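Side-chain contacts in putative uncharacterized protein (Pseudomonas phage 201phi2-1, PDB 3R4V), which is of unknown function but belongs to the tubulin-like proteins of phages and holds guanosine-5'-diphosphate in a pocket: residues A[176-181]-A[230-235]; A[251-254]-A[259-262]. All coordinates share one frame; numbering follows the deposited sequence.

In the fold
Contact 1 (176-181 with 230-235) and contact 2 (251-254 with 259-262) sit side by side in the C-terminal part of the fold, their centres about 5 Å apart. Strand 228-233 carries one half of contact 1, and its neighbour in the sheet, edge strand 247-252, leads into contact 2; Y233 O and M253 N, 2.8 Å apart, form a probable hydrogen bond that joins the two. Contact 1 is buried and made of leucines alone, packing the end of helix 161-178 on the sheet. Contact 2 lies nearer the surface in a loop, where a methionine and a valine meet each other and the backbone carbonyls of D262 and K254. L177 of the same helix touches M253 and D259.

Contact 1: A[176-181]-A[230-235]; sequences VLLVNQ and LSLYLD
The flat groups beside L178, L230 and L232 belong to their neighbours, while the contact itself is leucine on leucine. W194, on helix 188-195, packs on L178 and L230, and F267, on strand 264-270, packs on L178 and L232, giving the leucines aromatic neighbours from two elements. Among the leucines one methyl does most of the work: L178 CD1 reaches L230 CD2 at 3.5 Å, a snug fit for two methyls, and L232 CD1 at 3.8 Å. With CG of L178 anti to its own backbone N (chi1 172°), the branch swings off the helix and its end comes closer to the strand than its root does. L232 meets it with the whole isobutyl tip: CG lies 4.0 Å and CD2 4.1 Å from L178 CD1, while L232 CD1 also slides in to 3.9 Å from L178 CA, next to the helix backbone. L230 has an off-staggered chi1 of -137°, which may mean a little strain where its CD2 meets L178 CD1. Alternation along the strand sends L230 and L232 to the helix side and S231 the other way, where its OG bonds H266 ND1. The helix stops right here: V179 has left helical backbone angles, and the chain turns with N180 N bonded to L177 O at 3.1 Å, a carbonyl that also accepts from H183 NE2. N180 ND2 is hydrogen-bonded to D257 OD2. Helix laid against sheet through aliphatic side chains packed between the two is what an alpha/beta fold is built on; in this tubulin-like chain it packs the end of helix 161-178, probably the counterpart of the central helix of tubulin and FtsZ, on the sheet of the C-terminal domain.

Contact 2: A[251-254]-A[259-262]; sequences GIMK and DVTD
Just past strand 247-252 the backbone stays extended through M253 and K254, and the returning loop 259-262 comes back beside it with the CA atoms of M253 and V260 7.3 Å apart. Both side chains point into the gap. M253 crosses the isopropyl group of V260 at a slant: its CB sits 4.0 Å from V260 CG2, and its sulfur SD is equally far from both methyls, 4.1 Å from V260 CG1 and from V260 CG2. The thioether then bends at chi3 (-78°), which carries CE past the valine to within 3.4 Å of D262 O. That is a close approach of a methyl to a carbonyl oxygen; a methyl on sulfur is slightly positive, so the meeting may be mildly favourable. V260 CG2 also rests 3.7 Å from K254 O, two residues past the strand. In the tubulin-like C-terminal domain this loop leads from edge strand 247-252 to strand 264-270, and those two are not neighbours in the sheet: strand 228-233 runs between them. The connection therefore has to pass the end of that strand, and M253 packs on V260 across it. M253 also touches L177 of helix 161-178 and H183, and it is buried, whereas V260 is partly exposed. K254 leads its amine away from the loop, to a hydrogen bond with N182 O. Within the loop, T261 OG1 donates to D262 OD1 at 2.6 Å, arriving on the anti side of the carboxylate and 27° out of its plane. The same OD1 has K174 NZ as a long, weak ionic partner, and the threonine bond probably limits how freely the carboxylate turns.

Contact 1: A[176-181]-A[230-235]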
loop_
_atom_site.group_PDB
_atom_site.type_symbol
_atom_site.label_atom_id
_atom_site.label_comp_id
_atom_site.label_asym_id
_atom_site.label_seq_id
_atom_site.Cartn_x
_atom_site.Cartn_y
_atom_site.Cartn_z
ATOM N N VAL A 176 -12.964 2.641 -4.710
ATOM C CA VAL A 176 -13.785 1.845 -5.624
ATOM C C VAL A 176 -14.957 2.689 -6.094
ATOM O O VAL A 176 -15.321 2.664 -7.265
ATOM C CB VAL A 176 -14.271 0.527 -4.983
ATOM C CG1 VAL A 176 -15.334 -0.138 -5.852
ATOM C CG2 VAL A 176 -13.076 -0.418 -4.779
ATOM N N LEU A 177 -15.507 3.472 -5.174
ATOM C CA LEU A 177 -16.608 4.386 -5.501
ATOM C C LEU A 177 -16.130 5.460 -6.477
ATOM O O LEU A 177 -16.756 5.708 -7.516
ATOM C CB LEU A 177 -17.136 5.036 -4.225
ATOM C CG LEU A 177 -18.059 6.233 -4.405
ATOM C CD1 LEU A 177 -19.373 5.768 -5.008
ATOM C CD2 LEU A 177 -18.277 6.935 -3.067
ATOM N N LEU A 178 -15.010 6.093 -6.138
ATOM C CA LEU A 178 -14.411 7.122 -6.983
ATOM C C LEU A 178 -14.318 6.684 -8.439
ATOM O O LEU A 178 -14.673 7.454 -9.341
ATOM C CB LEU A 178 -13.016 7.501 -6.465
ATOM C CG LEU A 178 -12.181 8.436 -7.357
ATOM C CD1 LEU A 178 -12.874 9.792 -7.486
ATOM C CD2 LEU A 178 -10.745 8.612 -6.822
ATOM N N VAL A 179 -13.824 5.465 -8.671
ATOM C CA VAL A 179 -13.531 4.992 -10.028
ATOM C C VAL A 179 -14.663 4.147 -10.643
ATOM O O VAL A 179 -14.451 3.429 -11.619
ATOM C CB VAL A 179 -12.151 4.264 -10.084
ATOM C CG1 VAL A 179 -11.077 5.168 -9.480
ATOM C CG2 VAL A 179 -12.204 2.960 -9.306
ATOM N N ASN A 180 -15.870 4.259 -10.090
ATOM C CA ASN A 180 -17.010 3.487 -10.601
ATOM C C ASN A 180 -17.654 4.030 -11.898
ATOM O O ASN A 180 -18.598 3.440 -12.422
ATOM C CB ASN A 180 -18.063 3.257 -9.503
ATOM C CG ASN A 180 -19.052 4.431 -9.348
ATOM O OD1 ASN A 180 -18.967 5.450 -10.038
ATOM N ND2 ASN A 180 -20.006 4.268 -8.437
ATOM N N GLN A 181 -17.131 5.147 -12.398
ATOM C CA GLN A 181 -17.469 5.683 -13.721
ATOM C C GLN A 181 -18.916 6.148 -13.840
ATOM O O GLN A 181 -19.434 6.325 -14.944
ATOM C CB GLN A 181 -17.121 4.673 -14.827
ATOM C CG GLN A 181 -15.638 4.279 -14.850
ATOM C CD GLN A 181 -15.266 3.352 -16.000
ATOM O OE1 GLN A 181 -15.981 3.256 -16.994
ATOM N NE2 GLN A 181 -14.137 2.664 -15.865
ATOM N N LEU A 230 -8.838 15.413 -6.453
ATOM C CA LEU A 230 -10.116 15.020 -7.048
ATOM C C LEU A 230 -11.187 15.115 -5.965
ATOM O O LEU A 230 -11.016 14.553 -4.891
ATOM C CB LEU A 230 -10.020 13.591 -7.568
ATOM C CG LEU A 230 -10.627 13.273 -8.928
ATOM C CD1 LEU A 230 -9.925 12.084 -9.554
ATOM C CD2 LEU A 230 -12.118 13.007 -8.777
ATOM N N SER A 231 -12.274 15.841 -6.237
ATOM C CA SER A 231 -13.359 15.995 -5.266
ATOM C C SER A 231 -14.671 15.422 -5.794
ATOM O O SER A 231 -15.030 15.655 -6.946
ATOM C CB SER A 231 -13.556 17.473 -4.906
ATOM O OG SER A 231 -12.416 17.975 -4.220
ATOM N N LEU A 232 -15.371 14.660 -4.951
ATOM C CA LEU A 232 -16.713 14.188 -5.274
ATOM C C LEU A 232 -17.735 14.893 -4.395
ATOM O O LEU A 232 -17.538 15.015 -3.190
ATOM C CB LEU A 232 -16.823 12.680 -5.065
ATOM C CG LEU A 232 -15.923 11.816 -5.961
ATOM C CD1 LEU A 232 -16.113 10.344 -5.641
ATOM C CD2 LEU A 232 -16.216 12.099 -7.433
ATOM N N TYR A 233 -18.831 15.348 -4.995
ATOM C CA TYR A 233 -19.886 16.009 -4.238
ATOM C C TYR A 233 -21.239 15.396 -4.559
ATOM O O TYR A 233 -21.563 15.175 -5.723
ATOM C CB TYR A 233 -19.950 17.500 -4.580
ATOM C CG TYR A 233 -18.772 18.346 -4.136
ATOM C CD1 TYR A 233 -18.704 18.850 -2.845
ATOM C CD2 TYR A 233 -17.749 18.662 -5.017
ATOM C CE1 TYR A 233 -17.646 19.641 -2.438
ATOM C CE2 TYR A 233 -16.681 19.459 -4.624
ATOM C CZ TYR A 233 -16.637 19.942 -3.329
ATOM O OH TYR A 233 -15.586 20.727 -2.918
ATOM N N LEU A 234 -22.039 15.147 -3.529
ATOM C CA LEU A 234 -23.423 14.718 -3.724
ATOM C C LEU A 234 -24.322 15.932 -3.946
ATOM O O LEU A 234 -25.223 15.906 -4.781
ATOM C CB LEU A 234 -23.910 13.912 -2.520
ATOM C CG LEU A 234 -25.344 13.381 -2.570
ATOM C CD1 LEU A 234 -25.592 12.607 -3.852
ATOM C CD2 LEU A 234 -25.609 12.501 -1.360
ATOM N N ASP A 235 -24.064 16.992 -3.186
ATOM C CA ASP A 235 -24.791 18.249 -3.322
ATOM C C ASP A 235 -23.921 19.187 -4.141
ATOM O O ASP A 235 -22.940 19.727 -3.627
ATOM C CB ASP A 235 -25.057 18.848 -1.937
ATOM C CG ASP A 235 -25.926 20.097 -1.983
ATOM O OD1 ASP A 235 -26.096 20.691 -3.071
ATOM O OD2 ASP A 235 -26.431 20.494 -0.912
#

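Contact 2: A[251-254]-A[259-262]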
loop_
_atom_site.group_PDB
_atom_site.type_symbol
_atom_site.label_atom_id
_atom_site.label_comp_id
_atom_site.label_asym_id
_atom_site.label_seq_id
_atom_site.Cartn_x
_atom_site.Cartn_y
_atom_site.Cartn_z
ATOM N N GLY A 251 -16.219 15.601 -9.494
ATOM C CA GLY A 251 -17.284 14.742 -9.983
ATOM C C GLY A 251 -18.542 14.888 -9.142
ATOM O O GLY A 251 -18.467 15.135 -7.936
ATOM N N ILE A 252 -19.706 14.742 -9.769
ATOM C CA ILE A 252 -20.968 14.837 -9.037
ATOM C C ILE A 252 -21.562 13.459 -8.830
ATOM O O ILE A 252 -21.856 12.752 -9.793
ATOM C CB ILE A 252 -21.982 15.738 -9.759
ATOM C CG1 ILE A 252 -21.355 17.111 -9.994
ATOM C CG2 ILE A 252 -23.281 15.836 -8.961
ATOM C CD1 ILE A 252 -20.664 17.670 -8.777
ATOM N N MET A 253 -21.710 13.071 -7.568
ATOM C CA MET A 253 -22.238 11.757 -7.226
ATOM C C MET A 253 -23.753 11.737 -7.328
ATOM O O MET A 253 -24.412 12.778 -7.249
ATOM C CB MET A 253 -21.799 11.339 -5.821
ATOM C CG MET A 253 -20.303 11.230 -5.659
ATOM S SD MET A 253 -19.846 10.642 -4.023
ATOM C CE MET A 253 -20.076 12.149 -3.074
ATOM N N LYS A 254 -24.301 10.543 -7.492
ATOM C CA LYS A 254 -25.735 10.391 -7.691
ATOM C C LYS A 254 -26.409 9.852 -6.434
ATOM O O LYS A 254 -25.957 8.873 -5.851
ATOM C CB LYS A 254 -26.000 9.482 -8.892
ATOM C CG LYS A 254 -25.663 10.138 -10.226
ATOM C CD LYS A 254 -25.751 9.151 -11.380
ATOM C CE LYS A 254 -25.576 9.853 -12.720
ATOM N NZ LYS A 254 -24.240 10.500 -12.859
ATOM N N ASP A 259 -23.737 3.061 -3.374
ATOM C CA ASP A 259 -22.387 3.031 -2.819
ATOM C C ASP A 259 -21.955 4.385 -2.251
ATOM O O ASP A 259 -20.896 4.503 -1.642
ATOM C CB ASP A 259 -21.380 2.553 -3.868
ATOM C CG ASP A 259 -21.566 1.089 -4.228
ATOM O OD1 ASP A 259 -22.228 0.361 -3.456
ATOM O OD2 ASP A 259 -21.044 0.666 -5.280
ATOM N N VAL A 260 -22.777 5.408 -2.449
ATOM C CA VAL A 260 -22.439 6.738 -1.956
ATOM C C VAL A 260 -22.602 6.813 -0.442
ATOM O O VAL A 260 -23.714 6.853 0.081
ATOM C CB VAL A 260 -23.253 7.832 -2.667
ATOM C CG1 VAL A 260 -23.048 9.179 -1.993
ATOM C CG2 VAL A 260 -22.851 7.895 -4.131
ATOM N N THR A 261 -21.469 6.826 0.249
ATOM C CA THR A 261 -21.426 6.709 1.704
ATOM C C THR A 261 -21.355 8.061 2.414
ATOM O O THR A 261 -21.764 8.184 3.569
ATOM C CB THR A 261 -20.212 5.857 2.145
ATOM O OG1 THR A 261 -19.031 6.319 1.473
ATOM C CG2 THR A 261 -20.430 4.392 1.801
ATOM N N ASP A 262 -20.831 9.065 1.715
ATOM C CA ASP A 262 -20.585 10.386 2.289
ATOM C C ASP A 262 -21.016 11.475 1.316
ATOM O O ASP A 262 -21.050 11.254 0.106
ATOM C CB ASP A 262 -19.096 10.568 2.592
ATOM C CG ASP A 262 -18.515 9.421 3.388
ATOM O OD1 ASP A 262 -18.240 8.357 2.794
ATOM O OD2 ASP A 262 -18.324 9.584 4.607
#